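Local coordinates for putative phenazine biosynthesis PhzC/PhzF protein (Clostridium difficile, PDB 4DUN) that belongs to the PhzF family and is probably an isomerase, at residues Asn132-Asp140 against Leu149-Tyr160. Residues are numbered along the deposited sequence; the frame is centred on the assembly and turned at random. Where two conformers were deposited one is given.
Sequences NLIGCVPSD and LLLNSEQEVINY
I134 and C136 pack on L149, L151 and Y160 in the second half of this PhzF-family chain, whose two-lobed fold resembles that of diaminopimelate epimerase. The loop that leaves helix 128-133 passes the Y160 side chain, just after helix 154-159, and then strand 147-150, before it enters the antiparallel hairpin of strands 140-143 and 147-150.

The tight side is apolar. With chi1 at 65°, C136 turns its sulfur toward two leucines: SG is 3.8 Å from L149 CD1 and 3.9 Å from L151 CD2. It also lies oblique to the Y160 ring, while C136 CB reaches the ring edge. I134 CB touches the same L149 CD1, and I134 CG2 touches both methyls of L149. P138 CB is 3.3 Å from L150 O, where the apolar layer meets the strand backbone. Behind this layer, L149 and Y160 rest on strand 176-181, and the Y160 ring meets F192.

Near the hairpin two backbone bonds join the segments. S139 N donates to L150 O at 2.7 Å, nearly in line with the carbonyl. L150 N returns a bond to D140 O.

The other side is polar and more open. N152 is exposed. S139 has two conformers; in one its OG comes close to N152 OD1, but this very short bond is doubtful. A water donates to V137 O and to E156 OE1, linking loop and helix. The same OE1 accepts from N152 N, and S153 OG caps the helix by accepting from E156 N.

After buried I134, exposed G135 turns the chain with positive phi. Y160 OH donates to I134 O at 2.6 Å, with the oxygen close to the ring plane and the donor tilted 29° from the carbonyl plane.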
ATOM      1  N   ASN A 132      -0.940  31.307  -9.915  1.00 37.00           N
ATOM      2  CA  ASN A 132      -2.273  30.856  -9.533  1.00 37.99           C
ATOM      3  C   ASN A 132      -2.312  29.324  -9.348  1.00 40.37           C
ATOM      4  O   ASN A 132      -3.252  28.822  -8.742  1.00 41.71           O
ATOM      5  CB  ASN A 132      -3.316  31.315 -10.559  1.00 43.69           C
ATOM      6  CG  ASN A 132      -3.655  32.797 -10.477  1.00 70.94           C
ATOM      7  OD1 ASN A 132      -3.346  33.493  -9.496  1.00 61.98           O
ATOM      8  ND2 ASN A 132      -4.332  33.311 -11.502  1.00 65.81           N
ATOM      9  N   LEU A 133      -1.303  28.583  -9.850  1.00 34.14           N
ATOM     10  CA  LEU A 133      -1.291  27.121  -9.715  1.00 33.01           C
ATOM     11  C   LEU A 133      -0.593  26.629  -8.435  1.00 33.44           C
ATOM     12  O   LEU A 133      -0.839  25.496  -8.017  1.00 31.86           O
ATOM     13  CB  LEU A 133      -0.619  26.452 -10.928  1.00 33.10           C
ATOM     14  CG  LEU A 133      -1.266  26.692 -12.307  1.00 39.85           C
ATOM     15  CD1 LEU A 133      -0.325  26.267 -13.415  1.00 39.50           C
ATOM     16  CD2 LEU A 133      -2.638  26.028 -12.420  1.00 43.32           C
ATOM     17  N   ILE A 134       0.278  27.459  -7.829  1.00 28.77           N
ATOM     18  CA  ILE A 134       1.071  27.052  -6.656  1.00 25.85           C
ATOM     19  C   ILE A 134       0.273  26.997  -5.336  1.00 29.93           C
ATOM     20  O   ILE A 134       0.730  26.343  -4.393  1.00 29.03           O
ATOM     21  CB  ILE A 134       2.365  27.889  -6.491  1.00 27.35           C
ATOM     22  CG1 ILE A 134       2.069  29.407  -6.381  1.00 28.00           C
ATOM     23  CG2 ILE A 134       3.373  27.550  -7.620  1.00 27.94           C
ATOM     24  CD1 ILE A 134       3.269  30.230  -5.951  1.00 28.16           C
ATOM     25  N   GLY A 135      -0.886  27.653  -5.280  1.00 29.01           N
ATOM     26  CA  GLY A 135      -1.773  27.622  -4.122  1.00 29.53           C
ATOM     27  C   GLY A 135      -1.232  28.231  -2.846  1.00 31.74           C
ATOM     28  O   GLY A 135      -1.522  27.736  -1.753  1.00 30.49           O
ATOM     29  N   CYS A 136      -0.408  29.287  -2.983  1.00 28.13           N
ATOM     30  CA  CYS A 136       0.189  30.038  -1.874  1.00 26.56           C
ATOM     31  C   CYS A 136       0.828  31.296  -2.435  1.00 29.77           C
ATOM     32  O   CYS A 136       0.923  31.443  -3.657  1.00 28.51           O
ATOM     33  CB  CYS A 136       1.202  29.184  -1.100  1.00 24.74           C
ATOM     34  SG  CYS A 136       2.655  28.698  -2.070  1.00 27.19           S
ATOM     35  N   VAL A 137       1.239  32.217  -1.547  1.00 26.64           N
ATOM     36  CA  VAL A 137       1.962  33.428  -1.925  1.00 26.24           C
ATOM     37  C   VAL A 137       3.335  33.332  -1.240  1.00 29.72           C
ATOM     38  O   VAL A 137       3.492  33.695  -0.069  1.00 29.94           O
ATOM     39  CB  VAL A 137       1.233  34.772  -1.655  1.00 31.35           C
ATOM     40  CG1 VAL A 137       2.078  35.950  -2.154  1.00 31.01           C
ATOM     41  CG2 VAL A 137      -0.145  34.799  -2.316  1.00 33.13           C
ATOM     42  N   PRO A 138       4.338  32.808  -1.962  1.00 26.24           N
ATOM     43  CA  PRO A 138       5.665  32.643  -1.354  1.00 24.90           C
ATOM     44  C   PRO A 138       6.462  33.940  -1.259  1.00 29.66           C
ATOM     45  O   PRO A 138       6.162  34.902  -1.970  1.00 28.69           O
ATOM     46  CB  PRO A 138       6.363  31.641  -2.287  1.00 25.97           C
ATOM     47  CG  PRO A 138       5.712  31.828  -3.601  1.00 30.89           C
ATOM     48  CD  PRO A 138       4.300  32.303  -3.347  1.00 28.04           C
ATOM     49  N   SER A 139       7.470  33.971  -0.365  0.50 26.99           N
ATOM     50  CA  SER A 139       8.372  35.118  -0.215  0.50 28.23           C
ATOM     51  C   SER A 139       9.264  35.210  -1.452  0.50 31.56           C
ATOM     52  O   SER A 139       9.495  36.300  -1.977  0.50 32.42           O
ATOM     53  CB  SER A 139       9.232  34.973   1.039  0.50 32.43           C
ATOM     54  OG  SER A 139       8.469  34.557   2.156  0.50 42.86           O
ATOM     55  N   ASP A 140       9.730  34.041  -1.930  1.00 26.49           N
ATOM     56  CA  ASP A 140      10.614  33.899  -3.093  1.00 25.64           C
ATOM     57  C   ASP A 140      10.346  32.568  -3.799  1.00 27.03           C
ATOM     58  O   ASP A 140       9.789  31.636  -3.206  1.00 24.95           O
ATOM     59  CB  ASP A 140      12.099  33.972  -2.656  1.00 26.87           C
ATOM     60  CG  ASP A 140      12.579  35.350  -2.223  1.00 48.39           C
ATOM     61  OD1 ASP A 140      12.674  36.248  -3.091  1.00 52.48           O
ATOM     62  OD2 ASP A 140      12.894  35.521  -1.022  1.00 53.09           O
ATOM     63  N   LEU A 149       9.475  26.772  -3.334  1.00 17.77           N
ATOM     64  CA  LEU A 149       8.675  27.893  -2.831  1.00 18.67           C
ATOM     65  C   LEU A 149       9.079  28.222  -1.422  1.00 24.51           C
ATOM     66  O   LEU A 149       8.896  27.410  -0.505  1.00 23.35           O
ATOM     67  CB  LEU A 149       7.157  27.581  -2.895  1.00 19.69           C
ATOM     68  CG  LEU A 149       6.603  27.056  -4.254  1.00 23.02           C
ATOM     69  CD1 LEU A 149       5.129  26.664  -4.141  1.00 24.44           C
ATOM     70  CD2 LEU A 149       6.822  28.067  -5.381  1.00 24.06           C
ATOM     71  N   LEU A 150       9.678  29.400  -1.251  1.00 22.45           N
ATOM     72  CA  LEU A 150      10.078  29.853   0.071  1.00 22.07           C
ATOM     73  C   LEU A 150       8.873  30.460   0.770  1.00 25.06           C
ATOM     74  O   LEU A 150       8.339  31.475   0.314  1.00 24.04           O
ATOM     75  CB  LEU A 150      11.263  30.849   0.002  1.00 22.68           C
ATOM     76  CG  LEU A 150      11.646  31.503   1.343  1.00 27.94           C
ATOM     77  CD1 LEU A 150      12.347  30.500   2.280  1.00 27.25           C
ATOM     78  CD2 LEU A 150      12.484  32.736   1.138  1.00 31.12           C
ATOM     79  N   LEU A 151       8.448  29.850   1.888  1.00 21.06           N
ATOM     80  CA  LEU A 151       7.329  30.385   2.664  1.00 22.27           C
ATOM     81  C   LEU A 151       7.870  31.210   3.834  1.00 25.81           C
ATOM     82  O   LEU A 151       9.065  31.169   4.098  1.00 25.41           O
ATOM     83  CB  LEU A 151       6.374  29.274   3.121  1.00 21.97           C
ATOM     84  CG  LEU A 151       5.770  28.368   2.010  1.00 25.15           C
ATOM     85  CD1 LEU A 151       4.684  27.449   2.588  1.00 24.40           C
ATOM     86  CD2 LEU A 151       5.167  29.183   0.844  1.00 29.73           C
ATOM     87  N   ASN A 152       7.007  31.997   4.495  1.00 25.58           N
ATOM     88  CA  ASN A 152       7.424  32.936   5.536  1.00 25.79           C
ATOM     89  C   ASN A 152       7.629  32.327   6.931  1.00 26.06           C
ATOM     90  O   ASN A 152       8.153  33.017   7.808  1.00 25.50           O
ATOM     91  CB  ASN A 152       6.429  34.091   5.609  1.00 31.00           C
ATOM     92  CG  ASN A 152       6.585  35.052   4.458  1.00 67.23           C
ATOM     93  OD1 ASN A 152       7.636  35.680   4.278  1.00 68.02           O
ATOM     94  ND2 ASN A 152       5.552  35.187   3.639  1.00 60.35           N
ATOM     95  N   SER A 153       7.231  31.069   7.156  1.00 21.85           N
ATOM     96  CA  SER A 153       7.406  30.424   8.473  1.00 20.23           C
ATOM     97  C   SER A 153       7.223  28.915   8.393  1.00 21.87           C
ATOM     98  O   SER A 153       6.618  28.421   7.456  1.00 19.15           O
ATOM     99  CB  SER A 153       6.387  30.973   9.476  1.00 23.72           C
ATOM    100  OG  SER A 153       5.069  30.531   9.174  1.00 23.87           O
ATOM    101  N   GLU A 154       7.651  28.201   9.441  1.00 19.02           N
ATOM    102  CA  GLU A 154       7.417  26.772   9.573  1.00 19.10           C
ATOM    103  C   GLU A 154       5.896  26.527   9.633  1.00 22.58           C
ATOM    104  O   GLU A 154       5.408  25.599   8.983  1.00 22.97           O
ATOM    105  CB  GLU A 154       8.124  26.244  10.831  1.00 20.70           C
ATOM    106  CG  GLU A 154       7.828  24.782  11.101  1.00 24.17           C
ATOM    107  CD  GLU A 154       8.622  24.179  12.235  1.00 29.70           C
ATOM    108  OE1 GLU A 154       8.009  23.837  13.266  1.00 38.20           O
ATOM    109  OE2 GLU A 154       9.852  24.017  12.084  1.00 31.64           O
ATOM    110  N   GLN A 155       5.140  27.415  10.332  1.00 19.64           N
ATOM    111  CA  GLN A 155       3.686  27.314  10.423  1.00 19.31           C
ATOM    112  C   GLN A 155       3.047  27.302   9.023  1.00 22.47           C
ATOM    113  O   GLN A 155       2.157  26.488   8.783  1.00 21.79           O
ATOM    114  CB  GLN A 155       3.078  28.451  11.274  1.00 21.51           C
ATOM    115  CG  GLN A 155       1.635  28.157  11.704  1.00 29.82           C
ATOM    116  CD  GLN A 155       1.520  26.847  12.462  1.00 39.33           C
ATOM    117  OE1 GLN A 155       2.174  26.642  13.487  1.00 35.27           O
ATOM    118  NE2 GLN A 155       0.730  25.913  11.942  1.00 29.82           N
ATOM    119  N   GLU A 156       3.522  28.161   8.104  1.00 20.48           N
ATOM    120  CA  GLU A 156       2.966  28.210   6.741  1.00 20.85           C
ATOM    121  C   GLU A 156       3.250  26.899   5.980  1.00 22.76           C
ATOM    122  O   GLU A 156       2.368  26.410   5.258  1.00 22.63           O
ATOM    123  CB  GLU A 156       3.496  29.416   5.960  1.00 22.00           C
ATOM    124  CG  GLU A 156       2.809  30.715   6.337  1.00 27.92           C
ATOM    125  CD  GLU A 156       3.103  31.883   5.417  1.00 42.77           C
ATOM    126  OE1 GLU A 156       3.931  31.727   4.490  1.00 41.26           O
ATOM    127  OE2 GLU A 156       2.475  32.950   5.604  1.00 44.05           O
ATOM    128  N   VAL A 157       4.419  26.285   6.231  1.00 18.83           N
ATOM    129  CA  VAL A 157       4.798  24.986   5.643  1.00 18.06           C
ATOM    130  C   VAL A 157       3.823  23.917   6.173  1.00 21.86           C
ATOM    131  O   VAL A 157       3.246  23.182   5.379  1.00 20.85           O
ATOM    132  CB  VAL A 157       6.292  24.641   5.900  1.00 21.01           C
ATOM    133  CG1 VAL A 157       6.620  23.189   5.521  1.00 21.16           C
ATOM    134  CG2 VAL A 157       7.194  25.607   5.128  1.00 20.37           C
ATOM    135  N   ILE A 158       3.594  23.880   7.493  1.00 20.63           N
ATOM    136  CA  ILE A 158       2.650  22.941   8.129  1.00 21.56           C
ATOM    137  C   ILE A 158       1.218  23.150   7.566  1.00 25.70           C
ATOM    138  O   ILE A 158       0.530  22.170   7.289  1.00 24.39           O
ATOM    139  CB  ILE A 158       2.683  23.098   9.683  1.00 24.85           C
ATOM    140  CG1 ILE A 158       4.077  22.733  10.262  1.00 24.37           C
ATOM    141  CG2 ILE A 158       1.563  22.280  10.381  1.00 26.80           C
ATOM    142  CD1 ILE A 158       4.322  23.241  11.694  1.00 29.94           C
ATOM    143  N   ASN A 159       0.774  24.419   7.418  1.00 22.47           N
ATOM    144  CA  ASN A 159      -0.590  24.760   6.974  1.00 22.72           C
ATOM    145  C   ASN A 159      -0.921  24.393   5.536  1.00 26.55           C
ATOM    146  O   ASN A 159      -2.100  24.215   5.208  1.00 27.78           O
ATOM    147  CB  ASN A 159      -0.839  26.264   7.140  1.00 24.31           C
ATOM    148  CG  ASN A 159      -0.956  26.702   8.577  1.00 34.90           C
ATOM    149  OD1 ASN A 159      -1.005  25.884   9.501  1.00 28.17           O
ATOM    150  ND2 ASN A 159      -1.004  28.009   8.797  1.00 28.55           N
ATOM    151  N   TYR A 160       0.094  24.322   4.676  1.00 21.98           N
ATOM    152  CA  TYR A 160      -0.121  24.074   3.259  1.00 22.16           C
ATOM    153  C   TYR A 160      -0.858  22.758   3.007  1.00 26.34           C
ATOM    154  O   TYR A 160      -0.543  21.742   3.614  1.00 25.89           O
ATOM    155  CB  TYR A 160       1.224  24.083   2.539  1.00 21.48           C
ATOM    156  CG  TYR A 160       1.129  24.074   1.031  1.00 23.36           C
ATOM    157  CD1 TYR A 160       1.174  22.877   0.316  1.00 25.02           C
ATOM    158  CD2 TYR A 160       1.089  25.265   0.311  1.00 23.99           C
ATOM    159  CE1 TYR A 160       1.094  22.866  -1.077  1.00 25.09           C
ATOM    160  CE2 TYR A 160       1.061  25.266  -1.082  1.00 25.56           C
ATOM    161  CZ  TYR A 160       1.066  24.062  -1.773  1.00 28.10           C
ATOM    162  OH  TYR A 160       1.051  24.061  -3.143  1.00 24.89           O
TER
HETATM  163  O   HOH W   1       4.762  32.893   2.359  1.00 43.03           O